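Local coordinates for protein putative ketosteroid isomerase (Parabacteroides distasonis ATCC 8503, PDB 3KE7) that is of unknown function but is a putative ketosteroid isomerase of the SnoaL-like, NTF2-type family, with a pocket that binds bicine, at residues D31-V36 / Q59-Y64; T41-F46 / W120-T125; D76-V81 / N94-L99; C108-R113 / T125-V130. All coordinates share one frame; numbering follows the deposited sequence.

Interaction 1 (D31-V36 / Q59-Y64); sequences DPMAFV and QLRTYY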
# COMPACT_ATOMS: atom_id res chain seq x y z
N ASP B 31 2.35 24.14 -2.03
CA ASP B 31 1.83 24.04 -0.67
C ASP B 31 2.42 22.83 -0.02
O ASP B 31 2.13 21.74 -0.44
CB ASP B 31 0.32 23.93 -0.72
CG ASP B 31 -0.32 23.92 0.65
OD1 ASP B 31 0.38 23.89 1.69
OD2 ASP B 31 -1.57 23.97 0.69
N PRO B 32 3.23 23.02 1.05
CA PRO B 32 3.84 21.84 1.66
C PRO B 32 2.83 20.94 2.34
O PRO B 32 3.14 19.77 2.55
CB PRO B 32 4.80 22.42 2.69
CG PRO B 32 4.32 23.73 2.97
CD PRO B 32 3.62 24.25 1.73
N MSE B 33 1.63 21.44 2.63
CA MSE B 33 0.58 20.64 3.25
C MSE B 33 -0.35 20.01 2.22
O MSE B 33 -1.38 19.46 2.62
CB MSE B 33 -0.27 21.48 4.21
CG MSE B 33 0.52 22.21 5.28
SE MSE B 33 1.74 21.10 6.32
CE MSE B 33 0.37 20.37 7.53
N ALA B 34 -0.00 20.08 0.94
CA ALA B 34 -0.85 19.49 -0.15
C ALA B 34 -1.33 18.07 0.15
O ALA B 34 -2.53 17.80 0.03
CB ALA B 34 -0.13 19.51 -1.50
N PHE B 35 -0.41 17.18 0.53
CA PHE B 35 -0.82 15.82 0.82
C PHE B 35 -1.69 15.69 2.05
O PHE B 35 -2.52 14.76 2.10
CB PHE B 35 0.39 14.87 0.91
CG PHE B 35 0.85 14.34 -0.41
CD1 PHE B 35 0.04 13.50 -1.18
CD2 PHE B 35 2.11 14.67 -0.90
CE1 PHE B 35 0.47 13.00 -2.41
CE2 PHE B 35 2.54 14.20 -2.12
CZ PHE B 35 1.76 13.33 -2.86
N VAL B 36 -1.58 16.59 3.01
CA VAL B 36 -2.45 16.56 4.17
C VAL B 36 -3.87 16.96 3.76
O VAL B 36 -4.84 16.31 4.12
CB VAL B 36 -1.93 17.47 5.29
CG1 VAL B 36 -2.90 17.48 6.51
CG2 VAL B 36 -0.51 17.03 5.72
N GLN B 59 -2.16 13.21 13.26
CA GLN B 59 -0.75 12.78 13.33
C GLN B 59 -0.03 13.11 12.04
O GLN B 59 1.12 13.56 12.06
CB GLN B 59 -0.60 11.30 13.58
CG GLN B 59 -0.66 10.87 15.02
CD GLN B 59 -0.40 9.39 15.20
OE1 GLN B 59 0.08 8.70 14.28
NE2 GLN B 59 -0.73 8.88 16.38
N LEU B 60 -0.70 12.86 10.92
CA LEU B 60 -0.11 13.17 9.61
C LEU B 60 0.20 14.68 9.52
O LEU B 60 1.25 15.09 9.06
CB LEU B 60 -1.03 12.74 8.47
CG LEU B 60 -0.36 12.86 7.10
CD1 LEU B 60 0.76 11.80 6.90
CD2 LEU B 60 -1.42 12.76 6.00
N ARG B 61 -0.76 15.51 9.90
CA ARG B 61 -0.63 16.96 9.90
C ARG B 61 0.55 17.40 10.74
O ARG B 61 1.38 18.17 10.27
CB ARG B 61 -1.93 17.61 10.37
CG ARG B 61 -1.83 19.11 10.32
CD ARG B 61 -3.01 19.79 11.03
NE ARG B 61 -4.26 19.10 10.75
CZ ARG B 61 -4.96 19.21 9.63
NH1 ARG B 61 -4.55 20.02 8.65
NH2 ARG B 61 -6.09 18.51 9.50
N THR B 62 0.66 16.90 11.95
CA THR B 62 1.79 17.22 12.83
C THR B 62 3.12 16.87 12.20
O THR B 62 4.08 17.65 12.25
CB THR B 62 1.60 16.49 14.17
OG1 THR B 62 0.38 16.96 14.75
CG2 THR B 62 2.79 16.77 15.13
N TYR B 63 3.20 15.70 11.56
CA TYR B 63 4.42 15.28 10.89
C TYR B 63 4.78 16.23 9.72
O TYR B 63 5.91 16.72 9.59
CB TYR B 63 4.23 13.85 10.38
CG TYR B 63 5.41 13.28 9.68
CD1 TYR B 63 6.61 13.12 10.33
CD2 TYR B 63 5.33 12.85 8.35
CE1 TYR B 63 7.71 12.58 9.69
CE2 TYR B 63 6.39 12.26 7.73
CZ TYR B 63 7.59 12.16 8.40
OH TYR B 63 8.73 11.62 7.79
N TYR B 64 3.78 16.52 8.88
CA TYR B 64 3.99 17.36 7.72
C TYR B 64 4.32 18.81 8.08
O TYR B 64 5.04 19.50 7.34
CB TYR B 64 2.74 17.32 6.79
CG TYR B 64 2.84 16.33 5.69
CD1 TYR B 64 2.63 15.00 5.90
CD2 TYR B 64 3.14 16.75 4.42
CE1 TYR B 64 2.70 14.09 4.87
CE2 TYR B 64 3.25 15.86 3.37
CZ TYR B 64 3.01 14.53 3.59
OH TYR B 64 3.15 13.67 2.50

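Interaction 2 (T41-F46 / W120-T125); sequences TDVIYF and WKIIQT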
# COMPACT_ATOMS: atom_id res chain seq x y z
N THR B 41 -9.48 11.61 7.15
CA THR B 41 -9.31 11.55 8.60
C THR B 41 -8.67 10.26 9.11
O THR B 41 -7.98 10.29 10.12
CB THR B 41 -10.63 11.82 9.37
OG1 THR B 41 -11.64 10.86 8.99
CG2 THR B 41 -11.09 13.24 9.11
N ASP B 42 -8.90 9.16 8.41
CA ASP B 42 -8.45 7.82 8.80
C ASP B 42 -7.18 7.40 8.09
O ASP B 42 -6.83 6.20 8.08
CB ASP B 42 -9.57 6.81 8.57
CG ASP B 42 -10.00 6.73 7.14
OD1 ASP B 42 -10.10 7.79 6.42
OD2 ASP B 42 -10.34 5.58 6.71
N VAL B 43 -6.42 8.35 7.58
CA VAL B 43 -5.25 8.02 6.80
C VAL B 43 -4.19 7.29 7.65
O VAL B 43 -3.97 7.59 8.81
CB VAL B 43 -4.67 9.31 6.17
CG1 VAL B 43 -4.15 10.31 7.30
CG2 VAL B 43 -3.58 9.00 5.17
N ILE B 44 -3.53 6.33 7.01
CA ILE B 44 -2.40 5.62 7.54
C ILE B 44 -1.23 5.96 6.63
O ILE B 44 -1.35 5.91 5.42
CB ILE B 44 -2.65 4.08 7.54
CG1 ILE B 44 -3.89 3.70 8.33
CG2 ILE B 44 -1.41 3.32 8.01
CD1 ILE B 44 -3.84 4.02 9.73
N TYR B 45 -0.07 6.21 7.20
CA TYR B 45 1.11 6.65 6.44
C TYR B 45 2.41 6.00 6.94
O TYR B 45 2.66 5.89 8.15
CB TYR B 45 1.24 8.18 6.62
CG TYR B 45 2.46 8.84 5.99
CD1 TYR B 45 3.66 8.82 6.65
CD2 TYR B 45 2.39 9.55 4.76
CE1 TYR B 45 4.77 9.39 6.12
CE2 TYR B 45 3.49 10.14 4.24
CZ TYR B 45 4.71 10.03 4.91
OH TYR B 45 5.84 10.65 4.38
N PHE B 46 3.22 5.55 5.97
CA PHE B 46 4.55 5.07 6.20
C PHE B 46 5.56 5.84 5.34
O PHE B 46 5.29 6.15 4.18
CB PHE B 46 4.75 3.62 5.72
CG PHE B 46 3.89 2.57 6.36
CD1 PHE B 46 4.31 1.87 7.50
CD2 PHE B 46 2.72 2.15 5.76
CE1 PHE B 46 3.57 0.78 8.00
CE2 PHE B 46 1.99 1.06 6.33
CZ PHE B 46 2.44 0.39 7.40
N TRP B 120 -11.98 12.38 -4.19
CA TRP B 120 -11.06 11.27 -3.93
C TRP B 120 -10.02 11.71 -2.91
O TRP B 120 -9.32 12.74 -3.12
CB TRP B 120 -10.36 10.85 -5.19
CG TRP B 120 -11.27 10.24 -6.15
CD1 TRP B 120 -12.07 10.91 -7.05
CD2 TRP B 120 -11.53 8.84 -6.35
NE1 TRP B 120 -12.78 10.02 -7.80
CE2 TRP B 120 -12.47 8.74 -7.40
CE3 TRP B 120 -11.10 7.67 -5.73
CZ2 TRP B 120 -12.95 7.52 -7.85
CZ3 TRP B 120 -11.55 6.48 -6.20
CH2 TRP B 120 -12.48 6.40 -7.24
N LYS B 121 -9.96 11.01 -1.77
CA LYS B 121 -9.05 11.34 -0.71
C LYS B 121 -8.14 10.16 -0.41
O LYS B 121 -8.57 9.01 -0.45
CB LYS B 121 -9.83 11.68 0.52
CG LYS B 121 -10.90 12.74 0.37
CD LYS B 121 -10.33 14.06 0.06
CE LYS B 121 -9.71 14.71 1.19
NZ LYS B 121 -9.92 16.22 0.95
N ILE B 122 -6.90 10.47 -0.02
CA ILE B 122 -5.93 9.46 0.34
C ILE B 122 -6.26 8.91 1.75
O ILE B 122 -6.38 9.65 2.73
CB ILE B 122 -4.50 10.02 0.30
CG1 ILE B 122 -4.13 10.39 -1.13
CG2 ILE B 122 -3.49 9.00 0.87
CD1 ILE B 122 -2.80 11.16 -1.23
N ILE B 123 -6.38 7.58 1.81
CA ILE B 123 -6.59 6.86 3.05
C ILE B 123 -5.36 6.04 3.46
O ILE B 123 -5.27 5.62 4.59
CB ILE B 123 -7.84 5.98 3.06
CG1 ILE B 123 -7.73 4.82 2.10
CG2 ILE B 123 -9.05 6.85 2.68
CD1 ILE B 123 -8.82 3.73 2.35
N GLN B 124 -4.41 5.87 2.57
CA GLN B 124 -3.17 5.16 2.91
C GLN B 124 -2.06 5.59 2.00
O GLN B 124 -2.23 5.68 0.79
CB GLN B 124 -3.37 3.64 2.78
CG GLN B 124 -2.21 2.80 3.31
CD GLN B 124 -0.98 2.66 2.43
OE1 GLN B 124 0.05 2.27 2.94
NE2 GLN B 124 -1.08 2.97 1.09
N THR B 125 -0.87 5.81 2.58
CA THR B 125 0.32 6.19 1.84
C THR B 125 1.47 5.35 2.36
O THR B 125 1.68 5.22 3.59
CB THR B 125 0.67 7.67 2.08
OG1 THR B 125 -0.39 8.49 1.58
CG2 THR B 125 1.99 8.02 1.46

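Interaction 3 (D76-V81 / N94-L99); sequences DMIRPV and NLDSYL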
# COMPACT_ATOMS: atom_id res chain seq x y z
N ASP B 76 10.45 12.07 -11.94
CA ASP B 76 9.88 11.23 -13.00
C ASP B 76 9.03 10.13 -12.33
O ASP B 76 9.57 9.34 -11.54
CB ASP B 76 10.98 10.49 -13.79
CG ASP B 76 11.92 11.43 -14.54
OD1 ASP B 76 11.47 12.48 -15.06
OD2 ASP B 76 13.12 11.07 -14.63
N MSE B 77 7.75 10.04 -12.71
CA MSE B 77 6.85 8.99 -12.22
C MSE B 77 6.88 7.80 -13.18
O MSE B 77 6.44 7.88 -14.33
CB MSE B 77 5.42 9.52 -12.01
CG MSE B 77 4.42 8.44 -11.57
SE MSE B 77 2.66 9.19 -11.15
CE MSE B 77 3.08 10.24 -9.54
N ILE B 78 7.32 6.64 -12.66
CA ILE B 78 7.62 5.49 -13.45
C ILE B 78 6.53 4.43 -13.40
O ILE B 78 6.19 3.97 -12.29
CB ILE B 78 8.96 4.91 -12.93
CG1 ILE B 78 10.09 5.95 -13.13
CG2 ILE B 78 9.29 3.61 -13.61
CD1 ILE B 78 11.33 5.70 -12.28
N ARG B 79 5.94 4.11 -14.56
CA ARG B 79 4.89 3.08 -14.74
C ARG B 79 3.75 3.16 -13.71
O ARG B 79 3.41 2.22 -13.07
CB ARG B 79 5.49 1.67 -14.73
CG ARG B 79 6.66 1.45 -15.72
CD ARG B 79 6.86 -0.05 -16.09
NE ARG B 79 6.76 -0.94 -14.93
CZ ARG B 79 7.76 -1.25 -14.10
NH1 ARG B 79 8.96 -0.77 -14.28
NH2 ARG B 79 7.52 -2.03 -13.05
N PRO B 80 3.14 4.33 -13.58
CA PRO B 80 2.05 4.36 -12.64
C PRO B 80 0.90 3.44 -13.06
O PRO B 80 0.51 3.41 -14.28
CB PRO B 80 1.58 5.82 -12.70
CG PRO B 80 2.02 6.35 -14.05
CD PRO B 80 3.34 5.60 -14.30
N VAL B 81 0.36 2.71 -12.09
CA VAL B 81 -0.73 1.82 -12.28
C VAL B 81 -1.83 2.20 -11.30
O VAL B 81 -1.55 2.46 -10.10
CB VAL B 81 -0.30 0.37 -12.02
CG1 VAL B 81 -1.51 -0.59 -11.97
CG2 VAL B 81 0.76 -0.11 -13.07
N ASN B 94 6.80 4.04 -9.17
CA ASN B 94 8.12 4.37 -8.74
C ASN B 94 8.33 5.84 -9.07
O ASN B 94 7.67 6.38 -9.99
CB ASN B 94 9.15 3.45 -9.40
CG ASN B 94 9.13 2.09 -8.77
OD1 ASN B 94 8.46 1.18 -9.25
ND2 ASN B 94 9.75 1.99 -7.59
N LEU B 95 9.21 6.49 -8.33
CA LEU B 95 9.45 7.90 -8.53
C LEU B 95 10.90 8.22 -8.41
O LEU B 95 11.51 7.92 -7.40
CB LEU B 95 8.70 8.72 -7.48
CG LEU B 95 8.64 10.27 -7.69
CD1 LEU B 95 7.67 10.58 -8.77
CD2 LEU B 95 8.21 10.97 -6.39
N ASP B 96 11.49 8.81 -9.45
CA ASP B 96 12.86 9.35 -9.35
C ASP B 96 12.75 10.88 -8.99
O ASP B 96 12.21 11.61 -9.75
CB ASP B 96 13.63 9.15 -10.65
CG ASP B 96 14.02 7.71 -10.93
OD1 ASP B 96 13.90 6.82 -10.05
OD2 ASP B 96 14.44 7.46 -12.08
N SER B 97 13.18 11.26 -7.79
CA SER B 97 13.12 12.62 -7.25
C SER B 97 14.51 13.23 -7.31
O SER B 97 15.41 12.80 -6.59
CB SER B 97 12.66 12.57 -5.78
OG SER B 97 12.46 13.86 -5.20
N TYR B 98 14.64 14.29 -8.10
CA TYR B 98 15.93 14.98 -8.30
C TYR B 98 16.11 16.14 -7.32
O TYR B 98 15.52 17.20 -7.50
CB TYR B 98 16.02 15.45 -9.73
CG TYR B 98 16.16 14.30 -10.71
CD1 TYR B 98 15.03 13.59 -11.17
CD2 TYR B 98 17.41 13.90 -11.16
CE1 TYR B 98 15.17 12.54 -12.04
CE2 TYR B 98 17.55 12.84 -12.03
CZ TYR B 98 16.43 12.16 -12.47
OH TYR B 98 16.59 11.11 -13.33
N LEU B 99 16.88 15.90 -6.25
CA LEU B 99 17.20 16.93 -5.26
C LEU B 99 18.47 17.65 -5.77
O LEU B 99 19.57 17.08 -5.68
CB LEU B 99 17.45 16.31 -3.86
CG LEU B 99 16.38 15.38 -3.26
CD1 LEU B 99 16.67 15.11 -1.78
CD2 LEU B 99 14.98 15.96 -3.41
O HOH W 1 14.80 9.27 -14.02
O HOH W 2 6.78 1.35 -11.36

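Interaction 4 (C108-R113 / T125-V130); sequences CTEVYR and THWSYV. With BCN (bicine), chain F.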
# COMPACT_ATOMS: atom_id res chain seq x y z
N CYS B 108 6.13 3.77 -4.20
CA CYS B 108 4.96 4.36 -3.58
C CYS B 108 3.67 3.60 -3.85
O CYS B 108 3.36 3.26 -5.01
CB CYS B 108 4.78 5.80 -4.04
SG CYS B 108 3.46 6.70 -3.14
N THR B 109 2.91 3.38 -2.77
CA THR B 109 1.54 2.95 -2.85
C THR B 109 0.65 4.01 -2.21
O THR B 109 0.83 4.32 -1.01
CB THR B 109 1.32 1.65 -2.12
OG1 THR B 109 2.21 0.66 -2.62
CG2 THR B 109 -0.16 1.16 -2.26
N GLU B 110 -0.32 4.51 -2.94
CA GLU B 110 -1.34 5.39 -2.41
C GLU B 110 -2.68 4.67 -2.57
O GLU B 110 -2.93 4.04 -3.63
CB GLU B 110 -1.43 6.72 -3.19
CG GLU B 110 -0.20 7.51 -3.29
CD GLU B 110 0.09 8.33 -2.06
OE1 GLU B 110 -0.52 8.05 -1.01
OE2 GLU B 110 0.93 9.28 -2.14
N VAL B 111 -3.52 4.70 -1.54
CA VAL B 111 -4.89 4.23 -1.70
C VAL B 111 -5.80 5.47 -1.54
O VAL B 111 -5.77 6.13 -0.52
CB VAL B 111 -5.28 3.19 -0.69
CG1 VAL B 111 -6.73 2.75 -0.97
CG2 VAL B 111 -4.32 1.97 -0.77
N TYR B 112 -6.61 5.75 -2.59
CA TYR B 112 -7.58 6.82 -2.61
C TYR B 112 -8.98 6.24 -2.50
O TYR B 112 -9.26 5.15 -3.04
CB TYR B 112 -7.53 7.58 -3.96
CG TYR B 112 -6.37 8.55 -4.17
CD1 TYR B 112 -5.11 8.09 -4.46
CD2 TYR B 112 -6.59 9.92 -4.14
CE1 TYR B 112 -4.08 8.96 -4.75
CE2 TYR B 112 -5.56 10.80 -4.39
CZ TYR B 112 -4.30 10.31 -4.69
OH TYR B 112 -3.27 11.21 -4.98
N ARG B 113 -9.85 6.93 -1.77
CA ARG B 113 -11.21 6.55 -1.57
C ARG B 113 -12.10 7.68 -2.00
O ARG B 113 -11.85 8.83 -1.62
CB ARG B 113 -11.49 6.19 -0.09
CG ARG B 113 -12.98 5.78 0.21
CD ARG B 113 -13.22 5.40 1.66
NE ARG B 113 -12.89 6.53 2.51
CZ ARG B 113 -12.31 6.46 3.72
NH1 ARG B 113 -11.99 5.30 4.30
NH2 ARG B 113 -12.01 7.59 4.37
N THR B 125 -0.87 5.81 2.58
CA THR B 125 0.32 6.19 1.84
C THR B 125 1.47 5.35 2.36
O THR B 125 1.68 5.22 3.59
CB THR B 125 0.67 7.67 2.08
OG1 THR B 125 -0.39 8.49 1.58
CG2 THR B 125 1.99 8.02 1.46
N HIS B 126 2.22 4.76 1.44
CA HIS B 126 3.43 4.01 1.77
C HIS B 126 4.53 4.42 0.81
O HIS B 126 4.50 4.09 -0.37
CB HIS B 126 3.18 2.49 1.67
CG HIS B 126 4.25 1.63 2.33
ND1 HIS B 126 3.93 0.41 2.91
CD2 HIS B 126 5.60 1.76 2.42
CE1 HIS B 126 5.07 -0.16 3.34
NE2 HIS B 126 6.07 0.67 3.11
N TRP B 127 5.51 5.18 1.34
CA TRP B 127 6.69 5.58 0.61
C TRP B 127 7.85 4.73 1.09
O TRP B 127 8.04 4.58 2.31
CB TRP B 127 7.07 7.05 0.89
CG TRP B 127 6.18 8.06 0.25
CD1 TRP B 127 5.19 8.75 0.81
CD2 TRP B 127 6.22 8.45 -1.13
NE1 TRP B 127 4.61 9.58 -0.12
CE2 TRP B 127 5.24 9.43 -1.32
CE3 TRP B 127 7.05 8.12 -2.19
CZ2 TRP B 127 5.00 10.02 -2.56
CZ3 TRP B 127 6.86 8.74 -3.43
CH2 TRP B 127 5.82 9.67 -3.61
N SER B 128 8.64 4.16 0.17
CA SER B 128 9.87 3.48 0.58
C SER B 128 10.97 3.80 -0.42
O SER B 128 10.69 4.16 -1.58
CB SER B 128 9.64 1.97 0.76
OG SER B 128 9.37 1.29 -0.44
N TYR B 129 12.23 3.62 0.01
CA TYR B 129 13.34 3.77 -0.92
C TYR B 129 13.46 2.55 -1.80
O TYR B 129 13.23 1.45 -1.37
CB TYR B 129 14.66 3.92 -0.18
CG TYR B 129 14.76 5.11 0.73
CD1 TYR B 129 14.50 6.37 0.26
CD2 TYR B 129 15.23 4.96 2.04
CE1 TYR B 129 14.66 7.50 1.09
CE2 TYR B 129 15.39 6.09 2.87
CZ TYR B 129 15.07 7.33 2.38
OH TYR B 129 15.24 8.45 3.18
N VAL B 130 13.91 2.78 -3.03
CA VAL B 130 14.25 1.69 -3.94
C VAL B 130 15.60 1.14 -3.52
O VAL B 130 16.61 1.88 -3.46
CB VAL B 130 14.34 2.16 -5.40
CG1 VAL B 130 14.99 1.10 -6.32
CG2 VAL B 130 12.94 2.55 -5.96
N1 BCN F . 8.18 12.53 -0.43
C1 BCN F . 8.49 12.34 0.99
C2 BCN F . 9.87 12.94 1.33
O21 BCN F . 10.40 12.71 2.44
O22 BCN F . 10.43 13.65 0.47
C3 BCN F . 6.74 12.75 -0.64
C4 BCN F . 6.38 14.21 -0.36
O4 BCN F . 7.31 15.00 -1.11
C5 BCN F . 8.60 11.34 -1.14
C6 BCN F . 8.80 11.64 -2.61
O6 BCN F . 9.59 12.85 -2.76
O HOH W 3 2.07 10.96 -0.34

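Interaction 1 (D31-V36 / Q59-Y64)
Val36 and Tyr64 reach past one another from opposite sides where two short helices of the NTF2-like fold meet, helix 34-38 and helix 57-65. The tight part of the contact is here. With CG1 anti to the backbone N (chi1 177°), Val36 sends its two methyls to different neighbours. CG2 reaches the root of the tyrosine, 3.4 Å from Tyr64 CG, and also lies near Leu60 CD2 at 4.4 Å. CG1 rests over one face of the Arg61 guanidinium, 3.7 Å from Arg61 NH1. The Tyr64 side chain lies between Val36 CG2 and Phe35 CB, and Tyr45 of strand 43-46 packs against it. The Tyr64 side chain also touches Leu69 of a loop; the edge of the Tyr64 ring meets the backbone Pro32 O, which lies 3.6 Å from Tyr64 CD2.

The outer side is looser and only partly shielded. Met33, a selenomethionine at the N-cap position, bends at chi2 and chi3 so that its methyl comes back toward the helix, with Met33 CE 3.8 Å from Arg61 CG and Met33 SE 3.8 Å from Tyr64 O. The side chains of Met33 and Arg61 cross at about a right angle. Arg61 itself is turned to a salt bridge with Glu58 of its own helix. Before Met33 the chain makes an Asx turn, the Met33 N-H reaching Asp31 OD1 from above the carboxylate plane. At the buried end Phe35, whose side chain packs on helix 15-28, offers its CB to Tyr64 OH at 3.4 Å.

Interaction 2 (T41-F46 / W120-T125)
Ile123 O is gripped by several groups: Ile44 N donates to it at 3.1 Å from well above the carbonyl plane, Val43 CA leans on it in a CA-H...O contact, and Gln83 NE2 of the second subunit adds a further hydrogen bond. From there the two strands run parallel, the ladder passing through Thr125 N to Ile44 O (2.9 Å) and Phe46 N to Thr125 O (2.9 Å). On its other side strand 120-129 carries a classic beta bulge, Ile123 and Gln124 both facing Val111 of strand 102-114.

Side chains alternate between the faces. On one, Tyr45 and Thr125 cross aslant; Tyr45 CG is anti to the backbone N (chi1 176°), and the ring brings its CD2 to 3.7 Å from Thr125 CG2. On the other, Gln124 OE1 lies in the plane of the Phe46 ring, at its edge, 3.9 Å from Phe46 CD2, with amide and ring planes 55° apart. That oxygen is hydrogen-bonded to Thr109 OG1 of the second subunit, so this face belongs to the dimer interface.

The contact sits inside the mixed sheet: strand 54-55 flanks 43-46, strand 102-114 flanks 120-129, and helix 57-65 packs on the Tyr45 face through Leu60 and Tyr64.

Interaction 3 (D76-V81 / N94-L99)
Ile78 N and Asn94 O make the shortest backbone bond of this antiparallel pair, 2.7 Å and nearly straight at 176°; Asn94 N returns to Ile78 O. Two residues along, Asp76 and Asp96 form the next hydrogen-bonded pair, Asp76 N to Asp96 O at 2.8 Å.

Both aspartates lean to the same face, their nearest carboxylate oxygens, Asp76 OD2 and Asp96 OD2, 4.6 Å apart. One water, in the plane of the Tyr98 ring, donates to both and accepts from Tyr98 OH at 2.7 Å; this shared water probably eases the repulsion. Lys105 pairs with the other oxygen of Asp96. A second water joins Ile78 O to Asn94 OD1, and Lys53 of the second subunit donates its backbone N to that same amide oxygen, while Asn94 ND2 bonds Asn107 OD1.

Packing lies around this polar face. Ile78 CD1 rests against the Asp96 carboxylate, 3.6 Å from Asp96 CG, while Ile78 CB meets Asn94 CB at 3.8 Å. On the other face Leu95 CD1 approaches CB of Met77, a selenomethionine whose side chain also touches helix 15-28.

Strands 74-85 and 88-99 thus form a beta hairpin at one end of the NTF2-like sheet; Leu95 and Ser97 on its inner face line the bicine pocket.

Interaction 4 (C108-R113 / T125-V130)
Cys108 lies against one face of the Trp127 indole and bicine against the opposite face, with the indole held between the two, on one side of the beta hairpin 102-114/120-129 in the NTF2-like sheet. Cys108 SG stands almost on the ring normal, 3.6 Å from the centroid of the six-membered ring of Trp127, a sulfur-aromatic contact that its torsion (chi1 -172°, SG anti to the backbone N) makes possible. Cys108 CB adds a CH-pi contact over the same face, 3.7 Å from Trp127 CZ3. From the other side bicine sets its C5 over the ring and its C6 3.6 Å from Trp127 CZ3; Trp106, another pocket residue, meets the indole edge-to-face. Sandwiched in this way, the tryptophan forms a flat wall of the pocket.

Glu110 and Thr125 stand farther along the same face and run alongside each other in one direction. Thr125 OG1 donates to the syn lone pair of Glu110 OE1 at 2.6 Å, a short bond that helps hold the carboxylate, whose OE2 lies close to Glu23 OE2.

Between these pairs the backbones are joined at Thr109 and His126, Thr109 N to His126 O at 3.0 Å and His126 N to Thr109 O at 2.9 Å. Their side chains turn to the other face, where His126 stacks on Phe46; Thr109 OG1 bonds Gln124 OE1 and His126 NE2 bonds Ser128 OG, both of the second subunit. Back on the pocket side, one water lies in the indole plane, accepting from Trp127 NE1 at 2.9 Å while donating to Glu110 OE2 at 2.7 Å.

Overall arrangement
From the N terminus, interaction 1 closes first, folding residues 59-64 back over 31-36. Interaction 2 opens at 41-46, inside that loop, and closes only at 120-125, so the two cross. Within its long loop nests interaction 3, the hairpin of 74-85 and 88-99. Interaction 4 opens at 108-113, also inside the loop, and ends at 125-130, crossing interaction 2 and sharing Thr125 with it. Interactions 2, 4 and 3 thus follow one another across a single sheet, and interaction 1 lays its helices against one end, touching through Leu60 and Tyr45. Interactions 2, 3 and 4 also reach the second subunit, while bicine lies near all four.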